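Local coordinates for PKS (Streptomyces albus, PDB 4OQJ), which probably catalyses decarboxylative condensation in polyketide chain extension, as the ketosynthase domain of an oxazolomycin synthase of the "AT-less" type, at residues N190-V200 and H371-L381; V302-Q313 and I339-R350. All coordinates share one frame; numbering follows the deposited sequence. Where two conformers were deposited one is given.

Interaction 1: N190-V200 and H371-L381; sequences NTACSTSLVAV and HLDTAAGMAGL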
loop_
_atom_site.group_PDB
_atom_site.type_symbol
_atom_site.label_atom_id
_atom_site.label_comp_id
_atom_site.label_asym_id
_atom_site.label_seq_id
_atom_site.Cartn_x
_atom_site.Cartn_y
_atom_site.Cartn_z
ATOM N N ASN A 190 -4.501 1.647 -3.484
ATOM C CA ASN A 190 -5.482 1.645 -4.556
ATOM C C ASN A 190 -5.151 0.597 -5.625
ATOM O O ASN A 190 -4.058 0.614 -6.179
ATOM C CB ASN A 190 -5.537 3.031 -5.194
ATOM C CG ASN A 190 -6.309 4.020 -4.361
ATOM O OD1 ASN A 190 -5.733 4.811 -3.604
ATOM N ND2 ASN A 190 -7.630 3.972 -4.481
ATOM N N THR A 191 -6.106 -0.297 -5.897
ATOM C CA THR A 191 -5.982 -1.292 -6.959
ATOM C C THR A 191 -7.333 -1.470 -7.644
ATOM O O THR A 191 -7.718 -2.577 -8.013
ATOM C CB THR A 191 -5.495 -2.658 -6.402
ATOM O OG1 THR A 191 -6.438 -3.151 -5.443
ATOM C CG2 THR A 191 -4.133 -2.506 -5.718
ATOM N N ALA A 192 -8.056 -0.374 -7.795
ATOM C CA ALA A 192 -9.398 -0.404 -8.379
ATOM C C ALA A 192 -10.340 -1.352 -7.605
ATOM O O ALA A 192 -10.410 -1.269 -6.385
ATOM C CB ALA A 192 -9.317 -0.782 -9.873
ATOM N N CYS A 193 -11.076 -2.221 -8.294
ATOM C CA CYS A 193 -12.160 -2.998 -7.670
ATOM C C CYS A 193 -11.716 -3.905 -6.532
ATOM O O CYS A 193 -12.539 -4.319 -5.717
ATOM C CB CYS A 193 -12.879 -3.880 -8.716
ATOM S SG CYS A 193 -12.861 -3.246 -10.366
ATOM N N SER A 194 -10.428 -4.222 -6.468
ATOM C CA SER A 194 -9.908 -5.080 -5.398
ATOM C C SER A 194 -9.304 -4.320 -4.223
ATOM O O SER A 194 -8.834 -4.939 -3.251
ATOM C CB SER A 194 -8.866 -6.039 -5.973
ATOM O OG SER A 194 -7.839 -5.328 -6.632
ATOM N N THR A 195 -9.336 -2.990 -4.290
ATOM C CA THR A 195 -8.742 -2.138 -3.258
ATOM C C THR A 195 -9.032 -2.582 -1.825
ATOM O O THR A 195 -8.131 -2.615 -0.994
ATOM C CB THR A 195 -9.231 -0.672 -3.411
ATOM O OG1 THR A 195 -8.710 -0.124 -4.632
ATOM C CG2 THR A 195 -8.797 0.184 -2.234
ATOM N N SER A 196 -10.287 -2.919 -1.528
ATOM C CA SER A 196 -10.666 -3.265 -0.162
ATOM C C SER A 196 -9.875 -4.402 0.427
ATOM O O SER A 196 -9.422 -4.315 1.570
ATOM C CB SER A 196 -12.158 -3.652 -0.086
ATOM O OG SER A 196 -12.993 -2.525 -0.210
ATOM N N LEU A 197 -9.789 -5.508 -0.301
ATOM C CA LEU A 197 -9.105 -6.686 0.228
ATOM C C LEU A 197 -7.589 -6.563 0.169
ATOM O O LEU A 197 -6.896 -7.135 0.997
ATOM C CB LEU A 197 -9.570 -7.928 -0.514
ATOM C CG LEU A 197 -11.075 -8.223 -0.421
ATOM C CD1 LEU A 197 -11.373 -9.603 -1.016
ATOM C CD2 LEU A 197 -11.615 -8.120 1.020
ATOM N N VAL A 198 -7.066 -5.808 -0.788
ATOM C CA VAL A 198 -5.642 -5.471 -0.773
ATOM C C VAL A 198 -5.311 -4.661 0.487
ATOM O O VAL A 198 -4.305 -4.921 1.142
ATOM C CB VAL A 198 -5.225 -4.704 -2.047
ATOM C CG1 VAL A 198 -3.769 -4.253 -1.972
ATOM C CG2 VAL A 198 -5.435 -5.582 -3.287
ATOM N N ALA A 199 -6.168 -3.709 0.862
ATOM C CA ALA A 199 -5.926 -2.933 2.069
ATOM C C ALA A 199 -5.932 -3.870 3.274
ATOM O O ALA A 199 -5.080 -3.762 4.166
ATOM C CB ALA A 199 -6.969 -1.839 2.230
ATOM N N VAL A 200 -6.887 -4.804 3.290
ATOM C CA VAL A 200 -6.946 -5.799 4.356
ATOM C C VAL A 200 -5.653 -6.618 4.369
ATOM O O VAL A 200 -5.070 -6.866 5.425
ATOM C CB VAL A 200 -8.177 -6.727 4.195
ATOM C CG1 VAL A 200 -8.077 -7.949 5.102
ATOM C CG2 VAL A 200 -9.463 -5.966 4.519
ATOM N N HIS A 371 -22.247 -3.110 -7.413
ATOM C CA HIS A 371 -20.803 -3.167 -7.465
ATOM C C HIS A 371 -20.246 -1.886 -6.865
ATOM O O HIS A 371 -20.280 -0.844 -7.512
ATOM C CB HIS A 371 -20.357 -3.350 -8.929
ATOM C CG HIS A 371 -18.902 -3.644 -9.097
ATOM N ND1 HIS A 371 -17.952 -3.276 -8.172
ATOM C CD2 HIS A 371 -18.231 -4.277 -10.096
ATOM C CE1 HIS A 371 -16.757 -3.665 -8.587
ATOM N NE2 HIS A 371 -16.899 -4.271 -9.751
ATOM N N LEU A 372 -19.730 -1.966 -5.635
ATOM C CA LEU A 372 -19.244 -0.775 -4.923
ATOM C C LEU A 372 -17.822 -0.378 -5.292
ATOM O O LEU A 372 -17.182 0.420 -4.593
ATOM C CB LEU A 372 -19.349 -1.001 -3.408
ATOM C CG LEU A 372 -20.660 -0.541 -2.749
ATOM C CD1 LEU A 372 -21.842 -1.009 -3.508
ATOM C CD2 LEU A 372 -20.759 -1.025 -1.310
ATOM N N ASP A 373 -17.328 -0.920 -6.394
ATOM C CA ASP A 373 -16.080 -0.438 -6.978
ATOM C C ASP A 373 -14.932 -0.560 -5.953
ATOM O O ASP A 373 -14.653 -1.661 -5.494
ATOM C CB ASP A 373 -16.276 0.997 -7.459
ATOM C CG ASP A 373 -15.185 1.457 -8.395
ATOM O OD1 ASP A 373 -15.196 1.023 -9.562
ATOM O OD2 ASP A 373 -14.330 2.262 -7.961
ATOM N N THR A 374 -14.288 0.539 -5.565
ATOM C CA THR A 374 -13.205 0.488 -4.582
ATOM C C THR A 374 -13.628 -0.210 -3.288
ATOM O O THR A 374 -12.822 -0.889 -2.634
ATOM C CB THR A 374 -12.724 1.925 -4.259
ATOM O OG1 THR A 374 -12.702 2.699 -5.465
ATOM C CG2 THR A 374 -11.342 1.922 -3.633
ATOM N N ALA A 375 -14.897 -0.044 -2.929
ATOM C CA ALA A 375 -15.440 -0.603 -1.688
ATOM C C ALA A 375 -16.104 -1.966 -1.844
ATOM O O ALA A 375 -16.740 -2.457 -0.909
ATOM C CB ALA A 375 -16.449 0.371 -1.095
ATOM N N ALA A 376 -15.999 -2.572 -3.018
ATOM C CA ALA A 376 -16.737 -3.813 -3.278
ATOM C C ALA A 376 -16.305 -4.909 -2.321
ATOM O O ALA A 376 -17.129 -5.662 -1.819
ATOM C CB ALA A 376 -16.541 -4.264 -4.717
ATOM N N GLY A 377 -15.002 -4.983 -2.066
ATOM C CA GLY A 377 -14.462 -5.985 -1.179
ATOM C C GLY A 377 -14.909 -5.806 0.257
ATOM O O GLY A 377 -14.987 -6.790 1.002
HETATM N N MSE A 378 -15.185 -4.569 0.668
HETATM C CA MSE A 378 -15.711 -4.335 2.023
HETATM C C MSE A 378 -17.126 -4.891 2.135
HETATM O O MSE A 378 -17.478 -5.530 3.118
HETATM C CB MSE A 378 -15.732 -2.836 2.381
HETATM C CG MSE A 378 -14.422 -2.255 2.921
HETATM SE SE MSE A 378 -13.815 -3.127 4.566
HETATM C CE MSE A 378 -12.431 -3.929 3.624
ATOM N N ALA A 379 -17.944 -4.648 1.122
ATOM C CA ALA A 379 -19.302 -5.163 1.139
ATOM C C ALA A 379 -19.265 -6.702 1.185
ATOM O O ALA A 379 -20.021 -7.332 1.928
ATOM C CB ALA A 379 -20.081 -4.665 -0.073
ATOM N N GLY A 380 -18.344 -7.302 0.443
ATOM C CA GLY A 380 -18.216 -8.758 0.413
ATOM C C GLY A 380 -17.677 -9.350 1.722
ATOM O O GLY A 380 -18.187 -10.351 2.215
ATOM N N LEU A 381 -16.637 -8.731 2.278
ATOM C CA LEU A 381 -16.019 -9.221 3.506
ATOM C C LEU A 381 -16.957 -9.045 4.698
ATOM O O LEU A 381 -17.123 -9.964 5.510
ATOM C CB LEU A 381 -14.690 -8.503 3.760
ATOM C CG LEU A 381 -13.926 -8.854 5.048
ATOM C CD1 LEU A 381 -13.677 -10.351 5.172
ATOM C CD2 LEU A 381 -12.612 -8.097 5.084
HETATM O O HOH W 1 -12.707 -3.634 -3.277
#

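Interaction 2: V302-Q313 and I339-R350; sequences VQGQAAVVAEAQ and IEVAALNQAFNR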
loop_
_atom_site.group_PDB
_atom_site.type_symbol
_atom_site.label_atom_id
_atom_site.label_comp_id
_atom_site.label_asym_id
_atom_site.label_seq_id
_atom_site.Cartn_x
_atom_site.Cartn_y
_atom_site.Cartn_z
ATOM N N VAL A 302 -8.507 -16.666 -15.657
ATOM C CA VAL A 302 -8.759 -17.867 -14.860
ATOM C C VAL A 302 -7.551 -18.174 -13.985
ATOM O O VAL A 302 -7.682 -18.450 -12.800
ATOM C CB VAL A 302 -9.054 -19.110 -15.730
ATOM C CG1 VAL A 302 -9.416 -20.306 -14.851
ATOM C CG2 VAL A 302 -10.181 -18.850 -16.696
ATOM N N GLN A 303 -6.367 -18.111 -14.581
ATOM C CA GLN A 303 -5.170 -18.543 -13.867
ATOM C C GLN A 303 -4.808 -17.631 -12.716
ATOM O O GLN A 303 -4.433 -18.120 -11.651
ATOM C CB GLN A 303 -4.006 -18.678 -14.841
ATOM C CG GLN A 303 -4.209 -19.840 -15.803
ATOM C CD GLN A 303 -4.591 -21.145 -15.080
ATOM O OE1 GLN A 303 -4.004 -21.498 -14.053
ATOM N NE2 GLN A 303 -5.592 -21.848 -15.610
ATOM N N GLY A 304 -4.941 -16.319 -12.909
ATOM C CA GLY A 304 -4.653 -15.370 -11.852
ATOM C C GLY A 304 -5.580 -15.567 -10.667
ATOM O O GLY A 304 -5.153 -15.566 -9.509
ATOM N N GLN A 305 -6.863 -15.726 -10.953
ATOM C CA GLN A 305 -7.855 -15.972 -9.906
ATOM C C GLN A 305 -7.593 -17.309 -9.198
ATOM O O GLN A 305 -7.562 -17.380 -7.967
ATOM C CB GLN A 305 -9.268 -15.974 -10.484
ATOM C CG GLN A 305 -9.774 -14.642 -11.020
ATOM C CD GLN A 305 -11.210 -14.763 -11.547
ATOM O OE1 GLN A 305 -11.973 -15.612 -11.098
ATOM N NE2 GLN A 305 -11.562 -13.934 -12.514
ATOM N N ALA A 306 -7.395 -18.370 -9.971
ATOM C CA ALA A 306 -7.180 -19.686 -9.371
ATOM C C ALA A 306 -5.968 -19.645 -8.432
ATOM O O ALA A 306 -5.996 -20.195 -7.330
ATOM C CB ALA A 306 -6.990 -20.741 -10.460
ATOM N N ALA A 307 -4.904 -18.980 -8.865
ATOM C CA ALA A 307 -3.680 -18.918 -8.065
ATOM C C ALA A 307 -3.888 -18.170 -6.755
ATOM O O ALA A 307 -3.404 -18.595 -5.709
ATOM C CB ALA A 307 -2.562 -18.262 -8.849
ATOM N N VAL A 308 -4.598 -17.052 -6.779
ATOM C CA VAL A 308 -4.676 -16.280 -5.544
ATOM C C VAL A 308 -5.562 -17.023 -4.524
ATOM O O VAL A 308 -5.307 -16.972 -3.318
ATOM C CB VAL A 308 -5.185 -14.848 -5.794
ATOM C CG1 VAL A 308 -6.709 -14.806 -5.918
ATOM C CG2 VAL A 308 -4.723 -13.946 -4.682
ATOM N N VAL A 309 -6.560 -17.764 -4.999
ATOM C CA VAL A 309 -7.411 -18.530 -4.084
ATOM C C VAL A 309 -6.609 -19.652 -3.421
ATOM O O VAL A 309 -6.638 -19.832 -2.195
ATOM C CB VAL A 309 -8.633 -19.102 -4.822
ATOM C CG1 VAL A 309 -9.421 -20.097 -3.943
ATOM C CG2 VAL A 309 -9.527 -17.966 -5.258
ATOM N N ALA A 310 -5.871 -20.398 -4.233
ATOM C CA ALA A 310 -5.032 -21.465 -3.714
ATOM C C ALA A 310 -4.001 -20.904 -2.737
ATOM O O ALA A 310 -3.771 -21.479 -1.677
ATOM C CB ALA A 310 -4.342 -22.207 -4.871
ATOM N N GLU A 311 -3.398 -19.773 -3.085
ATOM C CA GLU A 311 -2.346 -19.158 -2.273
ATOM C C GLU A 311 -2.889 -18.746 -0.917
ATOM O O GLU A 311 -2.242 -18.916 0.111
ATOM C CB GLU A 311 -1.740 -17.932 -2.979
ATOM C CG GLU A 311 -0.540 -17.336 -2.242
ATOM C CD GLU A 311 0.043 -16.079 -2.897
ATOM O OE1 GLU A 311 -0.234 -15.803 -4.081
ATOM O OE2 GLU A 311 0.797 -15.363 -2.217
ATOM N N ALA A 312 -4.094 -18.196 -0.909
ATOM C CA ALA A 312 -4.718 -17.785 0.357
ATOM C C ALA A 312 -4.997 -18.993 1.257
ATOM O O ALA A 312 -4.733 -18.954 2.463
ATOM C CB ALA A 312 -6.006 -17.024 0.085
ATOM N N GLN A 313 -5.516 -20.072 0.677
ATOM C CA GLN A 313 -5.801 -21.270 1.453
ATOM C C GLN A 313 -4.517 -21.878 2.020
ATOM O O GLN A 313 -4.490 -22.330 3.168
ATOM C CB GLN A 313 -6.540 -22.306 0.601
ATOM C CG GLN A 313 -7.947 -21.900 0.258
ATOM C CD GLN A 313 -8.657 -22.916 -0.613
ATOM O OE1 GLN A 313 -8.060 -23.890 -1.065
ATOM N NE2 GLN A 313 -9.939 -22.690 -0.854
ATOM N N ILE A 339 -15.854 -17.982 -15.773
ATOM C CA ILE A 339 -14.434 -17.901 -15.463
ATOM C C ILE A 339 -14.205 -17.958 -13.946
ATOM O O ILE A 339 -13.305 -18.666 -13.470
ATOM C CB ILE A 339 -13.808 -16.608 -16.080
ATOM C CG1 ILE A 339 -13.599 -16.824 -17.593
ATOM C CG2 ILE A 339 -12.504 -16.226 -15.392
ATOM C CD1 ILE A 339 -12.901 -15.704 -18.312
ATOM N N GLU A 340 -15.014 -17.238 -13.175
ATOM C CA GLU A 340 -14.784 -17.202 -11.735
ATOM C C GLU A 340 -14.965 -18.604 -11.135
ATOM O O GLU A 340 -14.183 -19.038 -10.288
ATOM C CB GLU A 340 -15.707 -16.196 -11.028
ATOM C CG GLU A 340 -15.401 -16.124 -9.533
ATOM C CD GLU A 340 -15.942 -14.880 -8.848
ATOM O OE1 GLU A 340 -16.791 -14.185 -9.452
ATOM O OE2 GLU A 340 -15.503 -14.607 -7.701
ATOM N N VAL A 341 -15.978 -19.318 -11.596
ATOM C CA VAL A 341 -16.262 -20.650 -11.075
ATOM C C VAL A 341 -15.222 -21.653 -11.564
ATOM O O VAL A 341 -14.840 -22.561 -10.830
ATOM C CB VAL A 341 -17.664 -21.092 -11.470
ATOM C CG1 VAL A 341 -17.940 -22.519 -11.009
ATOM C CG2 VAL A 341 -18.700 -20.123 -10.862
ATOM N N ALA A 342 -14.770 -21.498 -12.805
ATOM C CA ALA A 342 -13.705 -22.351 -13.329
ATOM C C ALA A 342 -12.436 -22.185 -12.495
ATOM O O ALA A 342 -11.730 -23.151 -12.222
ATOM C CB ALA A 342 -13.423 -22.031 -14.790
ATOM N N ALA A 343 -12.158 -20.957 -12.078
ATOM C CA ALA A 343 -10.968 -20.671 -11.290
ATOM C C ALA A 343 -11.082 -21.263 -9.885
ATOM O O ALA A 343 -10.131 -21.839 -9.375
ATOM C CB ALA A 343 -10.735 -19.165 -11.214
ATOM N N LEU A 344 -12.249 -21.102 -9.264
ATOM C CA LEU A 344 -12.521 -21.696 -7.959
ATOM C C LEU A 344 -12.463 -23.227 -8.001
ATOM O O LEU A 344 -11.895 -23.858 -7.104
ATOM C CB LEU A 344 -13.889 -21.258 -7.456
ATOM C CG LEU A 344 -13.993 -19.816 -6.954
ATOM C CD1 LEU A 344 -15.460 -19.456 -6.818
ATOM C CD2 LEU A 344 -13.248 -19.656 -5.609
ATOM N N ASN A 345 -13.057 -23.814 -9.034
ATOM C CA ASN A 345 -12.976 -25.268 -9.233
ATOM C C ASN A 345 -11.508 -25.707 -9.279
ATOM O O ASN A 345 -11.109 -26.654 -8.608
ATOM C CB ASN A 345 -13.678 -25.704 -10.526
ATOM C CG ASN A 345 -15.198 -25.781 -10.396
ATOM O OD1 ASN A 345 -15.752 -25.745 -9.299
ATOM N ND2 ASN A 345 -15.878 -25.888 -11.534
ATOM N N GLN A 346 -10.710 -25.001 -10.070
ATOM C CA GLN A 346 -9.307 -25.371 -10.247
ATOM C C GLN A 346 -8.578 -25.270 -8.907
ATOM O O GLN A 346 -7.852 -26.188 -8.522
ATOM C CB GLN A 346 -8.624 -24.488 -11.303
ATOM C CG GLN A 346 -7.131 -24.755 -11.437
ATOM C CD GLN A 346 -6.449 -23.875 -12.479
ATOM O OE1 GLN A 346 -6.941 -23.718 -13.593
ATOM N NE2 GLN A 346 -5.312 -23.294 -12.110
ATOM N N ALA A 347 -8.772 -24.167 -8.186
ATOM C CA ALA A 347 -8.122 -24.010 -6.893
ATOM C C ALA A 347 -8.589 -25.077 -5.899
ATOM O O ALA A 347 -7.772 -25.668 -5.191
ATOM C CB ALA A 347 -8.380 -22.612 -6.329
ATOM N N PHE A 348 -9.898 -25.321 -5.845
ATOM C CA PHE A 348 -10.455 -26.203 -4.835
ATOM C C PHE A 348 -10.100 -27.668 -5.108
ATOM O O PHE A 348 -9.905 -28.433 -4.168
ATOM C CB PHE A 348 -11.981 -26.022 -4.734
ATOM C CG PHE A 348 -12.400 -24.921 -3.779
ATOM C CD1 PHE A 348 -11.971 -23.615 -3.963
ATOM C CD2 PHE A 348 -13.222 -25.200 -2.696
ATOM C CE1 PHE A 348 -12.353 -22.603 -3.075
ATOM C CE2 PHE A 348 -13.609 -24.200 -1.813
ATOM C CZ PHE A 348 -13.172 -22.898 -2.002
ATOM N N ASN A 349 -9.984 -28.041 -6.382
ATOM C CA ASN A 349 -9.723 -29.437 -6.765
ATOM C C ASN A 349 -8.239 -29.753 -6.930
ATOM O O ASN A 349 -7.882 -30.830 -7.401
ATOM C CB ASN A 349 -10.432 -29.778 -8.084
ATOM C CG ASN A 349 -11.945 -29.805 -7.959
ATOM O OD1 ASN A 349 -12.495 -30.140 -6.906
ATOM N ND2 ASN A 349 -12.628 -29.465 -9.048
ATOM N N ARG A 350 -7.372 -28.817 -6.558
ATOM C CA ARG A 350 -5.960 -28.922 -6.912
ATOM C C ARG A 350 -5.238 -30.102 -6.245
ATOM O O ARG A 350 -4.235 -30.585 -6.766
ATOM C CB ARG A 350 -5.238 -27.617 -6.568
ATOM C CG ARG A 350 -5.026 -27.366 -5.072
ATOM C CD ARG A 350 -4.418 -25.977 -4.812
ATOM N NE ARG A 350 -4.170 -25.745 -3.386
ATOM C CZ ARG A 350 -5.091 -25.324 -2.520
ATOM N NH1 ARG A 350 -6.332 -25.081 -2.922
ATOM N NH2 ARG A 350 -4.777 -25.149 -1.246
HETATM O O HOH W 2 -12.371 -17.176 -8.876
#

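Interaction 1: N190-V200 and H371-L381
C193 CA lies 4.7 Å from D373 CA, and S196 CA 4.8 Å from G377 CA, so that helices 195-200 and 376-381 start side by side, their axes 7.6 Å apart at closest and 72° to each other. G377 makes this approach possible: it presents bare backbone, and S196 CB rests 3.5 Å from G377 CA. The hydroxyl of S196, turned anti to its own carbonyl carbon (chi1 -73°), reaches across to donate to T374 O at 2.9 Å, on a lone pair in the carbonyl plane. A buried water completes the seam. It donates to T374 O and accepts from the backbone N of S196 and of G377, tying the first turns of both helices through three bonds. Further along, V200 CG2 rests against both CE of the selenomethionine M378, at 3.7 Å, and CD2 of L381, while L197 CD2 lies against G377 O. At the other end the imidazole of H371 turns its edge to the cysteine, CE1 being 3.9 Å from C193 CB. D373 N donates to H371 ND1 at 3.0 Å, somewhat out of the ring plane, which helps to fix the ring's rotation; NE2 is hydrogen-bonded to a glycerol, probably from the crystallisation liquor. Beyond the pair, N190 and A192 bond to D170 of the second subunit, which places this seam beside the dimer interface. The TACSTS sequence at the start of a buried helix, with a histidine alongside its cysteine, is the signature of the ketosynthase nucleophile elbow in the thiolase fold, consistent with a Cys-His-His active site.

Interaction 2: V302-Q313 and I339-R350
A306 and A343 sit at the crossing of two helices of the thiolase-like ketosynthase fold, with CA atoms 4.4 Å apart; the axes come within 7.9 Å at a crossing angle of -42°. Such closeness depends on small bumps. A306 CB settles into a hollow floored by A343 O and edged by Q346 NE2, and in return A343 CB drops between V302 O and Q305 CB. One turn on, A347 CB fills the next dip, 3.5 Å from A306 O and also against V309 CG1. At the start of helix 302-313, V302, in the conformer described, is a knob in the hole formed by I339, A342, A343 and Q346. Polar groups close the margins. The amides of Q303 and Q346 meet in a reciprocal pair, their planes 22° apart: Q346 NE2 donates almost straight to Q303 OE1 at 3.0 Å, and Q303 NE2 returns a bond to Q346 OE1. On the other margin a water bridges Q305 OE1 and E340 O. Toward the end of the helices Q313 lays its NE2 over one face of the F348 ring, 3.3 Å from CE1, with the amide steeply inclined to the ring. The unusual first torsion of R350 (chi1 72°) sends an otherwise extended chain across to helix 302-313, where A310 CB lies over one face of the guanidinium, toward its rim; E314 forms a salt bridge with NH2. R350 NH1 ends the contact with two bonds of 2.8 Å each, one to Q313 OE1, in the guanidinium plane, and one to A347 O.

Interaction 2 is nested within the chain loop closed by interaction 1; their centres lie 19 Å apart and their nearest atoms about 9 Å, without touching. Strands 430-436 and 441-448 stand between them: L197 and L381 rest on V433, S435, A443 and V447, whereas V308, V309, Q313 and E340 meet the alternating residues S434, N442, H444 and I446. The two helix pairs thus cover opposite faces of one sheet, as expected of the layered thiolase fold. Interaction 1 holds the probable active-site cysteine. At most second-shell to that site is E340 of interaction 2, whose carboxylate accepts from H329 N and G330 N; H329 of the HGT sequence is probably its second histidine, as in related ketosynthases.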